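Local coordinates for protein dihydrolipoyl dehydrogenase (Elizabethkingia anophelis NUHP1, PDB 6UZI) that probably oxidises protein-bound dihydrolipoyl groups to lipoyl groups with an FAD cofactor, passing the electrons to NAD(+), at residues I218-T232 against V359-E373. Sequence-based numbering, arbitrary orientation.
With FAD (flavin-adenine dinucleotide), chain E.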
loop_
_atom_site.group_PDB
_atom_site.type_symbol
_atom_site.label_atom_id
_atom_site.label_comp_id
_atom_site.label_asym_id
_atom_site.label_seq_id
_atom_site.Cartn_x
_atom_site.Cartn_y
_atom_site.Cartn_z
ATOM N N ILE A 218 17.301 12.389 8.017
ATOM C CA ILE A 218 17.448 10.963 7.684
ATOM C C ILE A 218 18.663 10.747 6.783
ATOM O O ILE A 218 18.523 10.321 5.627
ATOM C CB ILE A 218 16.156 10.376 7.081
ATOM C CG1 ILE A 218 15.620 11.211 5.910
ATOM C CG2 ILE A 218 15.099 10.235 8.158
ATOM C CD1 ILE A 218 14.630 10.489 5.037
ATOM N N PRO A 219 19.872 11.051 7.267
ATOM C CA PRO A 219 21.055 11.022 6.388
ATOM C C PRO A 219 21.484 9.630 5.934
ATOM O O PRO A 219 22.294 9.536 5.003
ATOM C CB PRO A 219 22.137 11.681 7.252
ATOM C CG PRO A 219 21.718 11.367 8.650
ATOM C CD PRO A 219 20.220 11.441 8.645
ATOM N N GLY A 220 20.984 8.559 6.549
ATOM C CA GLY A 220 21.378 7.235 6.120
ATOM C C GLY A 220 20.638 6.710 4.918
ATOM O O GLY A 220 20.959 5.631 4.412
ATOM N N MET A 221 19.664 7.463 4.428
ATOM C CA MET A 221 18.856 7.054 3.299
ATOM C C MET A 221 19.324 7.805 2.056
ATOM O O MET A 221 20.279 8.586 2.091
ATOM C CB MET A 221 17.377 7.299 3.596
ATOM C CG MET A 221 16.895 6.573 4.836
ATOM S SD MET A 221 15.105 6.515 5.017
ATOM C CE MET A 221 14.705 5.323 3.736
ATOM N N ASP A 222 18.667 7.533 0.935
ATOM C CA ASP A 222 19.042 8.177 -0.309
ATOM C C ASP A 222 18.858 9.687 -0.194
ATOM O O ASP A 222 17.882 10.164 0.397
ATOM C CB ASP A 222 18.194 7.627 -1.451
ATOM C CG ASP A 222 18.622 8.155 -2.784
ATOM O OD1 ASP A 222 19.449 7.486 -3.439
ATOM O OD2 ASP A 222 18.147 9.249 -3.160
ATOM N N GLY A 223 19.811 10.438 -0.765
ATOM C CA GLY A 223 19.792 11.890 -0.641
ATOM C C GLY A 223 18.534 12.538 -1.190
ATOM O O GLY A 223 18.076 13.558 -0.665
ATOM N N THR A 224 17.968 11.974 -2.258
ATOM C CA THR A 224 16.713 12.498 -2.784
ATOM C C THR A 224 15.617 12.412 -1.741
ATOM O O THR A 224 14.814 13.341 -1.590
ATOM C CB THR A 224 16.308 11.733 -4.041
ATOM O OG1 THR A 224 17.260 11.997 -5.078
ATOM C CG2 THR A 224 14.911 12.148 -4.495
ATOM N N LEU A 225 15.564 11.296 -1.017
ATOM C CA LEU A 225 14.565 11.151 0.029
ATOM C C LEU A 225 14.792 12.164 1.142
ATOM O O LEU A 225 13.837 12.742 1.674
ATOM C CB LEU A 225 14.594 9.723 0.565
ATOM C CG LEU A 225 14.385 8.635 -0.487
ATOM C CD1 LEU A 225 14.281 7.277 0.194
ATOM C CD2 LEU A 225 13.166 8.935 -1.351
ATOM N N SER A 226 16.055 12.388 1.509
ATOM C CA SER A 226 16.373 13.408 2.503
ATOM C C SER A 226 15.836 14.764 2.062
ATOM O O SER A 226 15.191 15.477 2.836
ATOM C CB SER A 226 17.887 13.474 2.703
ATOM O OG SER A 226 18.369 12.356 3.416
ATOM N N LYS A 227 16.079 15.117 0.801
ATOM C CA LYS A 227 15.634 16.396 0.261
ATOM C C LYS A 227 14.111 16.484 0.248
ATOM O O LYS A 227 13.530 17.472 0.714
ATOM C CB LYS A 227 16.223 16.567 -1.144
ATOM C CG LYS A 227 16.018 17.915 -1.795
ATOM C CD LYS A 227 16.952 18.071 -2.985
ATOM C CE LYS A 227 16.470 19.154 -3.939
ATOM N NZ LYS A 227 15.239 18.729 -4.662
ATOM N N GLU A 228 13.448 15.458 -0.291
ATOM C CA GLU A 228 11.992 15.485 -0.423
ATOM C C GLU A 228 11.283 15.443 0.929
ATOM O O GLU A 228 10.224 16.060 1.092
ATOM C CB GLU A 228 11.534 14.338 -1.313
ATOM C CG GLU A 228 11.971 14.524 -2.742
ATOM C CD GLU A 228 11.192 15.624 -3.437
ATOM O OE1 GLU A 228 10.000 15.805 -3.109
ATOM O OE2 GLU A 228 11.771 16.316 -4.300
ATOM N N LEU A 229 11.828 14.713 1.907
ATOM C CA LEU A 229 11.169 14.666 3.210
ATOM C C LEU A 229 11.227 16.019 3.903
ATOM O O LEU A 229 10.213 16.499 4.422
ATOM C CB LEU A 229 11.795 13.591 4.101
ATOM C CG LEU A 229 11.104 13.385 5.461
ATOM C CD1 LEU A 229 9.621 13.054 5.288
ATOM C CD2 LEU A 229 11.796 12.309 6.281
ATOM N N GLN A 230 12.385 16.675 3.881
ATOM C CA GLN A 230 12.460 17.999 4.488
ATOM C C GLN A 230 11.552 18.977 3.761
ATOM O O GLN A 230 10.916 19.826 4.393
ATOM C CB GLN A 230 13.902 18.505 4.515
ATOM C CG GLN A 230 14.077 19.766 5.361
ATOM C CD GLN A 230 15.468 20.368 5.258
ATOM O OE1 GLN A 230 16.408 19.720 4.797
ATOM N NE2 GLN A 230 15.606 21.611 5.700
ATOM N N LYS A 231 11.463 18.854 2.433
ATOM C CA LYS A 231 10.597 19.731 1.646
ATOM C C LYS A 231 9.125 19.587 2.041
ATOM O O LYS A 231 8.415 20.588 2.194
ATOM C CB LYS A 231 10.784 19.429 0.159
ATOM C CG LYS A 231 9.952 20.271 -0.779
ATOM C CD LYS A 231 10.213 19.858 -2.220
ATOM C CE LYS A 231 8.969 20.055 -3.074
ATOM N NZ LYS A 231 9.154 19.676 -4.509
ATOM N N THR A 232 8.655 18.353 2.249
ATOM C CA THR A 232 7.241 18.159 2.552
ATOM C C THR A 232 6.951 18.458 4.017
ATOM O O THR A 232 5.890 18.997 4.346
ATOM C CB THR A 232 6.792 16.729 2.168
ATOM O OG1 THR A 232 5.404 16.546 2.481
ATOM C CG2 THR A 232 7.598 15.660 2.897
ATOM N N VAL A 359 10.153 5.119 7.019
ATOM C CA VAL A 359 9.813 6.249 7.874
ATOM C C VAL A 359 8.306 6.440 7.787
ATOM O O VAL A 359 7.754 6.578 6.689
ATOM C CB VAL A 359 10.553 7.525 7.455
ATOM C CG1 VAL A 359 10.278 8.632 8.457
ATOM C CG2 VAL A 359 12.050 7.256 7.332
ATOM N N TYR A 360 7.630 6.427 8.935
ATOM C CA TYR A 360 6.174 6.397 8.941
ATOM C C TYR A 360 5.538 7.777 9.040
ATOM O O TYR A 360 4.431 7.907 9.573
ATOM C CB TYR A 360 5.683 5.486 10.064
ATOM C CG TYR A 360 5.983 4.027 9.803
ATOM C CD1 TYR A 360 5.018 3.185 9.264
ATOM C CD2 TYR A 360 7.239 3.500 10.067
ATOM C CE1 TYR A 360 5.289 1.854 9.026
ATOM C CE2 TYR A 360 7.519 2.173 9.827
ATOM C CZ TYR A 360 6.542 1.352 9.308
ATOM O OH TYR A 360 6.824 0.023 9.067
ATOM N N THR A 361 6.166 8.800 8.470
ATOM C CA THR A 361 5.505 10.086 8.309
ATOM C C THR A 361 4.450 9.981 7.204
ATOM O O THR A 361 4.195 8.910 6.651
ATOM C CB THR A 361 6.530 11.173 7.998
ATOM O OG1 THR A 361 7.324 10.775 6.874
ATOM C CG2 THR A 361 7.437 11.387 9.166
ATOM N N TRP A 362 3.815 11.102 6.887
ATOM C CA TRP A 362 2.880 11.173 5.763
ATOM C C TRP A 362 3.247 12.350 4.869
ATOM O O TRP A 362 3.047 13.516 5.272
ATOM C CB TRP A 362 1.432 11.282 6.231
ATOM C CG TRP A 362 0.451 11.014 5.117
ATOM C CD1 TRP A 362 -0.344 11.930 4.491
ATOM C CD2 TRP A 362 0.184 9.754 4.488
ATOM N NE1 TRP A 362 -1.097 11.319 3.521
ATOM C CE2 TRP A 362 -0.791 9.984 3.494
ATOM C CE3 TRP A 362 0.669 8.454 4.671
ATOM C CZ2 TRP A 362 -1.292 8.963 2.687
ATOM C CZ3 TRP A 362 0.170 7.440 3.869
ATOM C CH2 TRP A 362 -0.801 7.702 2.886
ATOM N N PRO A 363 3.739 12.108 3.643
ATOM C CA PRO A 363 3.871 10.799 2.981
ATOM C C PRO A 363 4.862 9.860 3.650
ATOM O O PRO A 363 5.779 10.307 4.335
ATOM C CB PRO A 363 4.365 11.170 1.582
ATOM C CG PRO A 363 5.107 12.435 1.788
ATOM C CD PRO A 363 4.307 13.184 2.815
ATOM N N GLU A 364 4.656 8.562 3.474
ATOM C CA GLU A 364 5.604 7.586 3.985
ATOM C C GLU A 364 6.880 7.592 3.147
ATOM O O GLU A 364 6.879 7.955 1.967
ATOM C CB GLU A 364 4.971 6.199 3.992
ATOM C CG GLU A 364 3.960 5.989 5.116
ATOM C CD GLU A 364 3.001 4.830 4.849
ATOM O OE1 GLU A 364 3.106 4.182 3.777
ATOM O OE2 GLU A 364 2.145 4.565 5.721
ATOM N N VAL A 365 7.976 7.178 3.776
ATOM C CA VAL A 365 9.294 7.112 3.157
ATOM C C VAL A 365 9.806 5.685 3.297
ATOM O O VAL A 365 9.715 5.089 4.377
ATOM C CB VAL A 365 10.277 8.102 3.813
ATOM C CG1 VAL A 365 11.616 8.108 3.079
ATOM C CG2 VAL A 365 9.681 9.489 3.870
ATOM N N ALA A 366 10.347 5.142 2.214
ATOM C CA ALA A 366 10.859 3.784 2.252
ATOM C C ALA A 366 11.991 3.658 1.251
ATOM O O ALA A 366 11.940 4.253 0.172
ATOM C CB ALA A 366 9.761 2.767 1.947
ATOM N N GLY A 367 13.012 2.900 1.618
ATOM C CA GLY A 367 14.118 2.643 0.717
ATOM C C GLY A 367 14.626 1.229 0.884
ATOM O O GLY A 367 14.551 0.639 1.965
ATOM N N VAL A 368 15.142 0.681 -0.218
ATOM C CA VAL A 368 15.796 -0.621 -0.201
ATOM C C VAL A 368 16.916 -0.586 -1.227
ATOM O O VAL A 368 16.838 0.124 -2.234
ATOM C CB VAL A 368 14.810 -1.786 -0.467
ATOM C CG1 VAL A 368 14.303 -1.768 -1.891
ATOM C CG2 VAL A 368 15.452 -3.125 -0.132
ATOM N N GLY A 369 17.984 -1.324 -0.941
ATOM C CA GLY A 369 19.117 -1.405 -1.839
ATOM C C GLY A 369 20.152 -0.330 -1.562
ATOM O O GLY A 369 20.255 0.230 -0.465
ATOM N N LYS A 370 20.930 -0.033 -2.599
ATOM C CA LYS A 370 21.976 0.968 -2.504
ATOM C C LYS A 370 21.413 2.374 -2.685
ATOM O O LYS A 370 20.443 2.592 -3.417
ATOM C CB LYS A 370 23.062 0.701 -3.547
ATOM C CG LYS A 370 23.748 -0.649 -3.385
ATOM C CD LYS A 370 24.449 -0.768 -2.031
ATOM C CE LYS A 370 25.157 -2.109 -1.894
ATOM N NZ LYS A 370 26.044 -2.189 -0.695
ATOM N N THR A 371 22.008 3.329 -1.974
ATOM C CA THR A 371 21.708 4.722 -2.245
ATOM C C THR A 371 22.583 5.214 -3.390
ATOM O O THR A 371 23.578 4.580 -3.760
ATOM C CB THR A 371 21.944 5.601 -1.014
ATOM O OG1 THR A 371 23.348 5.649 -0.712
ATOM C CG2 THR A 371 21.179 5.062 0.185
ATOM N N GLU A 372 22.198 6.360 -3.959
ATOM C CA GLU A 372 23.019 6.963 -5.002
ATOM C C GLU A 372 24.393 7.349 -4.464
ATOM O O GLU A 372 25.406 7.184 -5.155
ATOM C CB GLU A 372 22.318 8.176 -5.603
ATOM C CG GLU A 372 22.918 8.578 -6.936
ATOM C CD GLU A 372 22.211 9.742 -7.576
ATOM O OE1 GLU A 372 21.152 10.153 -7.060
ATOM O OE2 GLU A 372 22.708 10.232 -8.610
ATOM N N GLU A 373 24.449 7.866 -3.232
ATOM C CA GLU A 373 25.739 8.181 -2.627
ATOM C C GLU A 373 26.610 6.929 -2.521
ATOM O O GLU A 373 27.824 6.983 -2.763
ATOM C CB GLU A 373 25.539 8.829 -1.251
ATOM C CG GLU A 373 24.828 10.187 -1.265
ATOM C CD GLU A 373 23.317 10.099 -1.483
ATOM O OE1 GLU A 373 22.668 9.188 -0.928
ATOM O OE2 GLU A 373 22.777 10.943 -2.225
HETATM P PA FAD E . 14.004 -4.926 21.817
HETATM O O1A FAD E . 12.710 -4.712 21.129
HETATM O O2A FAD E . 14.728 -3.580 21.936
HETATM O O5B FAD E . 13.713 -5.411 23.310
HETATM C C5B FAD E . 14.525 -6.476 23.834
HETATM C C4B FAD E . 13.946 -6.889 25.161
HETATM O O4B FAD E . 14.978 -7.458 25.986
HETATM C C3B FAD E . 13.294 -5.774 25.994
HETATM O O3B FAD E . 11.909 -6.058 26.138
HETATM C C2B FAD E . 14.003 -5.859 27.358
HETATM O O2B FAD E . 13.106 -5.677 28.450
HETATM C C1B FAD E . 14.596 -7.265 27.326
HETATM N N9A FAD E . 15.782 -7.452 28.147
HETATM C C8A FAD E . 16.953 -6.740 28.083
HETATM N N7A FAD E . 17.883 -7.165 28.901
HETATM C C5A FAD E . 17.284 -8.234 29.557
HETATM C C6A FAD E . 17.745 -9.117 30.547
HETATM N N6A FAD E . 18.984 -9.096 31.046
HETATM N N1A FAD E . 16.888 -10.062 30.994
HETATM C C2A FAD E . 15.657 -10.111 30.473
HETATM N N3A FAD E . 15.113 -9.337 29.530
HETATM C C4A FAD E . 15.985 -8.411 29.106
HETATM N N1 FAD E . 11.629 -0.246 14.138
HETATM C C2 FAD E . 11.016 -0.546 12.967
HETATM O O2 FAD E . 11.402 -1.481 12.265
HETATM N N3 FAD E . 9.924 0.196 12.551
HETATM C C4 FAD E . 9.359 1.259 13.230
HETATM O O4 FAD E . 8.378 1.843 12.771
HETATM C C4X FAD E . 10.012 1.569 14.473
HETATM N N5 FAD E . 9.528 2.535 15.199
HETATM C C5X FAD E . 10.130 2.785 16.424
HETATM C C6 FAD E . 9.590 3.775 17.241
HETATM C C7 FAD E . 10.111 4.024 18.506
HETATM C C7M FAD E . 9.486 5.090 19.367
HETATM C C8 FAD E . 11.203 3.266 18.967
HETATM C C8M FAD E . 11.752 3.464 20.357
HETATM C C9 FAD E . 11.759 2.292 18.144
HETATM C C9A FAD E . 11.231 2.041 16.883
HETATM N N10 FAD E . 11.734 1.020 16.055
HETATM C C10 FAD E . 11.143 0.757 14.849
HETATM C "C1'" FAD E . 12.871 0.200 16.485
HETATM C "C2'" FAD E . 12.433 -1.139 17.062
HETATM O "O2'" FAD E . 11.792 -0.964 18.327
HETATM C "C3'" FAD E . 13.613 -2.104 17.193
HETATM O "O3'" FAD E . 14.405 -2.056 16.015
HETATM C "C4'" FAD E . 13.172 -3.545 17.446
HETATM O "O4'" FAD E . 12.284 -3.549 18.565
HETATM C "C5'" FAD E . 14.330 -4.496 17.659
HETATM O "O5'" FAD E . 14.005 -5.227 18.855
HETATM P P FAD E . 14.882 -6.455 19.468
HETATM O O1P FAD E . 14.220 -7.784 19.439
HETATM O O2P FAD E . 16.299 -6.521 18.939
HETATM O O3P FAD E . 14.952 -5.891 20.964
HETATM O O HOH W 1 23.227 7.982 1.680
#
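Helix 223-232 runs antiparallel to strand 364-369, their axes 9.8 Å apart at closest approach, and the tightest backbone approach comes where Asp222 meets Thr371, each the N-cap of its own helix. Asp222 OD1 takes the Glu372 N-H nearly along its C-O axis, at 3.0 Å and an almost straight 167°, while OD2 caps its own helix by accepting from Thr224 N. With CG anti to the backbone N (chi1 -174°), the carboxylate can serve both amides. In return Glu373, its chain bent at chi2, brings OE1 to within 3.1 Å of Gly223 N, which lies on the syn side but tilted out of the carboxylate plane; OE2 adds a weak second bond. A water donates to both Met221 O and Glu373 OE1. The backbone amides probably ease the repulsion between Asp222 and Glu373, and Lys406 forms salt bridges to Asp222 and Glu372. Thr371 turns its methyl CG2 onto the peptide of Met221 and Asp222, 3.6 Å from Asp222 N.

Beyond this polar end the contact is mainly apolar. Met221 lays its SD against Val359 CG2, and a bend at chi3 (73°) sets CE against the Ala366-Gly367 peptide, 3.6 Å from Gly367 N, where glycine has no side chain. Val365 divides its branches, CG1 meeting Leu225 CD1 and CG2 meeting Leu229 CD1 at 3.8 Å. At the far end Thr232 OG1, hydrogen-bonded to Asp402, touches CD of Pro363, which follows a cis peptide bond.

The contact joins the nucleotide-binding part of the chain to the dimerisation domain: strand 364-369 lies between 357-359 and 416-423 in an antiparallel sheet, with helix 223-236 against one face and Ile430 of helix 426-438 meeting Ala366 and Val368.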